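Side-chain contacts in VompD (Bartonella quintana, PDB 4LGO), which probably mediates adhesion of the bacterium to its host as a trimeric autotransporter of the outer membrane, with this chain covering an N-terminal domain of the passenger: residues K21-V24 and N25-N28; P96-V100 and G101-A105. All blocks are in the same frame, centred on the assembly; numbering follows the deposited sequence.

Contact 1 and contact 2 lie on opposite sides of the centre of an elongated chain, with centres about 44 Å apart, and share no strand. Contact 1 closes the end of strand 20-24 with a tight turn. Val-24 is buried and Val-23 partly so, the acidic turn residues form the surface, and water links main-chain groups of strand and turn. Contact 2 is a hairpin of strands 97-99 and 102-106, held by backbone bonds between its strands. Its Met-98 and Ile-103 face is buried against both other subunits, while its Asn-97 and Asn-104 face is partly exposed. Both contacts touch the second subunit, and in both the sheet continues into another chain.

Contact 1 of 2, residues K21-V24 and N25-N28; sequences KLVV and NDEN
Val-24 and Glu-27 close a type I' beta turn at the end of strand 20-24. The N-H of Glu-27 reaches Val-24 O at 2.9 Å, nearly straight at 164° but from above the carbonyl plane. Asn-25 and Asp-26 form the corner, both with the positive phi angles of this turn. The close part of the contact lies here. Glu-27 CB sits 3.2 Å from Val-24 O, beside the turn bond. Val-23 CG1 lies against the turn backbone, 3.5 Å from Glu-27 O and 3.7 Å from Asp-26 N. Its chi1 of 167° sets CG1 anti to the backbone N, beside the carbonyl carbon, where it meets these two atoms.

One water lies between the strand and the chain that leaves the turn. It donates to Leu-22 O and Asn-28 O and accepts from Val-24 N, so it bridges main-chain groups. A second water sits apart from it, at the corner. It accepts from Asp-26 N at 3.1 Å and donates weakly to Val-23 O.

The loose, solvent side is made by Asp-26, Glu-27 and Asn-28. CB of Asp-26 points away from the strand, yet OD1 stays 4.4 Å from Val-23 CG1. The Glu-27 chain bends at chi2, and its OE2 folds back to accept Asn-28 N at 2.7 Å through the anti lone pair.

The Asn-25 amide turns to the second subunit. There OD1 accepts from Gly-42 N and ND2 donates to Ile-57 O of that subunit, which fixes its rotation. Leu-22 and Val-24 pack on Val-65 and Ile-57 of the second subunit. Strand 20-24 pairs antiparallel with strand 30-32 of its own chain, and residues 21-24 form a parallel ladder with a strand of the second subunit.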
loop_
_atom_site.group_PDB
_atom_site.type_symbol
_atom_site.label_atom_id
_atom_site.label_comp_id
_atom_site.label_asym_id
_atom_site.label_seq_id
_atom_site.Cartn_x
_atom_site.Cartn_y
_atom_site.Cartn_z
ATOM N N LYS A 21 -1.427 -19.460 -30.345
ATOM C CA LYS A 21 -0.251 -19.362 -29.461
ATOM C C LYS A 21 -0.420 -18.250 -28.435
ATOM O O LYS A 21 -0.972 -17.185 -28.725
ATOM C CB LYS A 21 1.008 -19.059 -30.270
ATOM C CG LYS A 21 1.402 -20.145 -31.239
ATOM C CD LYS A 21 2.107 -19.560 -32.454
ATOM C CE LYS A 21 1.113 -18.921 -33.397
ATOM N NZ LYS A 21 1.700 -18.753 -34.754
ATOM N N LEU A 22 0.105 -18.499 -27.245
ATOM C CA LEU A 22 0.065 -17.530 -26.154
ATOM C C LEU A 22 1.487 -17.124 -25.766
ATOM O O LEU A 22 2.309 -17.966 -25.373
ATOM C CB LEU A 22 -0.698 -18.105 -24.971
ATOM C CG LEU A 22 -0.805 -17.231 -23.714
ATOM C CD1 LEU A 22 -1.561 -15.933 -23.984
ATOM C CD2 LEU A 22 -1.537 -18.049 -22.653
ATOM N N VAL A 23 1.775 -15.838 -25.877
ATOM C CA VAL A 23 3.122 -15.316 -25.585
ATOM C C VAL A 23 3.023 -14.410 -24.375
ATOM O O VAL A 23 2.302 -13.431 -24.409
ATOM C CB VAL A 23 3.676 -14.564 -26.790
ATOM C CG1 VAL A 23 4.913 -13.739 -26.440
ATOM C CG2 VAL A 23 3.971 -15.552 -27.907
ATOM N N VAL A 24 3.713 -14.766 -23.303
ATOM C CA VAL A 24 3.660 -14.028 -22.048
ATOM C C VAL A 24 4.968 -13.235 -21.869
ATOM O O VAL A 24 6.039 -13.852 -21.691
ATOM C CB VAL A 24 3.483 -14.985 -20.870
ATOM C CG1 VAL A 24 3.432 -14.216 -19.557
ATOM C CG2 VAL A 24 2.216 -15.813 -21.049
ATOM N N ASN A 25 4.884 -11.903 -21.910
ATOM C CA ASN A 25 6.073 -11.035 -21.810
ATOM C C ASN A 25 7.230 -11.558 -22.675
ATOM O O ASN A 25 8.375 -11.684 -22.217
ATOM C CB ASN A 25 6.531 -10.889 -20.369
ATOM C CG ASN A 25 5.607 -10.028 -19.557
ATOM O OD1 ASN A 25 5.260 -8.918 -19.965
ATOM N ND2 ASN A 25 5.263 -10.483 -18.380
ATOM N N ASP A 26 6.932 -11.837 -23.938
ATOM C CA ASP A 26 7.987 -12.317 -24.855
ATOM C C ASP A 26 8.728 -13.625 -24.484
ATOM O O ASP A 26 9.779 -13.943 -25.067
ATOM C CB ASP A 26 8.989 -11.194 -25.124
ATOM C CG ASP A 26 8.341 -9.998 -25.845
ATOM O OD1 ASP A 26 7.452 -10.195 -26.705
ATOM O OD2 ASP A 26 8.726 -8.866 -25.551
ATOM N N GLU A 27 8.135 -14.429 -23.608
ATOM C CA GLU A 27 8.517 -15.813 -23.481
ATOM C C GLU A 27 8.226 -16.566 -24.788
ATOM O O GLU A 27 7.365 -16.138 -25.604
ATOM C CB GLU A 27 7.727 -16.462 -22.340
ATOM C CG GLU A 27 8.079 -17.909 -22.014
ATOM C CD GLU A 27 9.530 -18.103 -21.725
ATOM O OE1 GLU A 27 9.930 -18.102 -20.516
ATOM O OE2 GLU A 27 10.318 -18.261 -22.704
ATOM N N ASN A 28 8.902 -17.699 -24.957
ATOM C CA ASN A 28 8.674 -18.607 -26.080
ATOM C C ASN A 28 7.159 -18.922 -26.099
ATOM O O ASN A 28 6.560 -19.046 -25.040
ATOM C CB ASN A 28 9.430 -19.925 -25.893
ATOM C CG ASN A 28 10.938 -19.786 -25.894
ATOM O OD1 ASN A 28 11.530 -18.749 -25.553
ATOM N ND2 ASN A 28 11.583 -20.878 -26.225
HETATM O O HOH W 1 4.544 -17.611 -23.516
HETATM O O HOH W 2 4.210 -10.561 -24.564
#

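Contact 2 of 2, residues P96-V100 and G101-A105; sequences PNMTV and GGINA
Asn-97 and Asn-104 face each other on one side of a two-stranded antiparallel hairpin and form a hydrogen-bonded pair. Asn-97 N gives its hydrogen to Asn-104 O at 2.9 Å, in the carbonyl plane, and Asn-104 N returns the bond to Asn-97 O. From Asn-97 CB the side chain leans over the partner strand. A chi1 of 70° places CG between the backbone N and the carbonyl carbon. CG comes 3.7 Å from Asn-104 CB. At the tip, ND2 lies 3.5 Å from that same CB and OD1 3.6 Å from it. OD1 also comes 3.5 Å from Gly-102 O, without bonding. The two amide planes are 75° apart, so they are not stacked. Asn-104 OD1 accepts from Gly-106 N.

On the other face Met-98 and Ile-103, a non-hydrogen-bonded pair, run alongside each other. Met-98 CG touches Ile-103 CG1 at 3.9 Å before the end of Met-98 leads off. Met-98 packs on Met-98 of the second subunit and Asn-97 of the third.

Thr-99 and Gly-102 close the turn with two backbone bonds, of which Gly-102 N to Thr-99 O is 2.9 Å. Phi of 131° at Gly-102 suits a residue with no CB to press on Gly-101 O. This is a beta hairpin with a type I turn from Thr-99 to Gly-102. It ends an antiparallel sheet, which Asn-104 extends by a parallel ladder with a strand of the third subunit. Ile-103 of all three subunits pack together, so the apolar face lines the interior of a trimeric adhesin domain.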
loop_
_atom_site.group_PDB
_atom_site.type_symbol
_atom_site.label_atom_id
_atom_site.label_comp_id
_atom_site.label_asym_id
_atom_site.label_seq_id
_atom_site.Cartn_x
_atom_site.Cartn_y
_atom_site.Cartn_z
ATOM N N PRO A 96 9.253 13.696 7.195
ATOM C CA PRO A 96 9.165 12.862 8.394
ATOM C C PRO A 96 9.085 11.370 8.063
ATOM O O PRO A 96 8.832 10.984 6.905
ATOM C CB PRO A 96 7.857 13.304 9.057
ATOM C CG PRO A 96 7.353 14.452 8.242
ATOM C CD PRO A 96 7.995 14.410 6.932
ATOM N N ASN A 97 9.319 10.539 9.074
ATOM C CA ASN A 97 9.090 9.116 8.938
ATOM C C ASN A 97 8.563 8.489 10.214
ATOM O O ASN A 97 8.682 9.066 11.281
ATOM C CB ASN A 97 10.343 8.405 8.402
ATOM C CG ASN A 97 11.471 8.347 9.394
ATOM O OD1 ASN A 97 11.340 7.772 10.473
ATOM N ND2 ASN A 97 12.631 8.900 9.009
ATOM N N MET A 98 7.938 7.325 10.060
ATOM C CA MET A 98 7.522 6.511 11.177
ATOM C C MET A 98 8.002 5.115 10.833
ATOM O O MET A 98 7.389 4.443 10.009
ATOM C CB MET A 98 5.994 6.530 11.363
ATOM C CG MET A 98 5.591 5.629 12.514
ATOM S SD MET A 98 3.819 5.686 12.847
ATOM C CE MET A 98 3.229 4.849 11.418
ATOM N N THR A 99 9.135 4.720 11.408
ATOM C CA THR A 99 9.774 3.438 11.068
ATOM C C THR A 99 10.071 2.652 12.338
ATOM O O THR A 99 9.812 3.107 13.469
ATOM C CB THR A 99 11.069 3.688 10.287
ATOM O OG1 THR A 99 11.926 4.493 11.082
ATOM C CG2 THR A 99 10.778 4.390 8.974
ATOM N N VAL A 100 10.603 1.456 12.172
ATOM C CA VAL A 100 10.768 0.547 13.287
ATOM C C VAL A 100 11.595 1.200 14.395
ATOM O O VAL A 100 11.328 1.031 15.579
ATOM C CB VAL A 100 11.429 -0.793 12.837
ATOM C CG1 VAL A 100 11.667 -1.716 14.025
ATOM C CG2 VAL A 100 10.614 -1.498 11.760
ATOM N N GLY A 101 12.636 1.963 14.013
ATOM C CA GLY A 101 13.520 2.600 14.956
ATOM C C GLY A 101 12.999 3.866 15.588
ATOM O O GLY A 101 13.664 4.442 16.475
ATOM N N GLY A 102 11.796 4.277 15.182
ATOM C CA GLY A 102 11.115 5.397 15.801
ATOM C C GLY A 102 10.589 6.401 14.796
ATOM O O GLY A 102 10.893 6.359 13.598
ATOM N N ILE A 103 9.807 7.330 15.310
ATOM C CA ILE A 103 9.319 8.474 14.565
ATOM C C ILE A 103 10.374 9.570 14.467
ATOM O O ILE A 103 11.003 9.930 15.484
ATOM C CB ILE A 103 8.043 9.030 15.260
ATOM C CG1 ILE A 103 6.970 7.947 15.293
ATOM C CG2 ILE A 103 7.594 10.328 14.579
ATOM C CD1 ILE A 103 5.765 8.311 16.154
ATOM N N ASN A 104 10.533 10.117 13.261
ATOM C CA ASN A 104 11.365 11.277 12.954
ATOM C C ASN A 104 10.432 12.334 12.415
ATOM O O ASN A 104 9.810 12.157 11.370
ATOM C CB ASN A 104 12.427 10.908 11.921
ATOM C CG ASN A 104 13.416 12.014 11.639
ATOM O OD1 ASN A 104 13.116 13.210 11.767
ATOM N ND2 ASN A 104 14.630 11.619 11.215
ATOM N N ALA A 105 10.319 13.447 13.145
ATOM C CA ALA A 105 9.369 14.481 12.822
ATOM C C ALA A 105 9.873 15.402 11.688
ATOM O O ALA A 105 9.180 16.317 11.272
ATOM C CB ALA A 105 8.988 15.247 14.093
#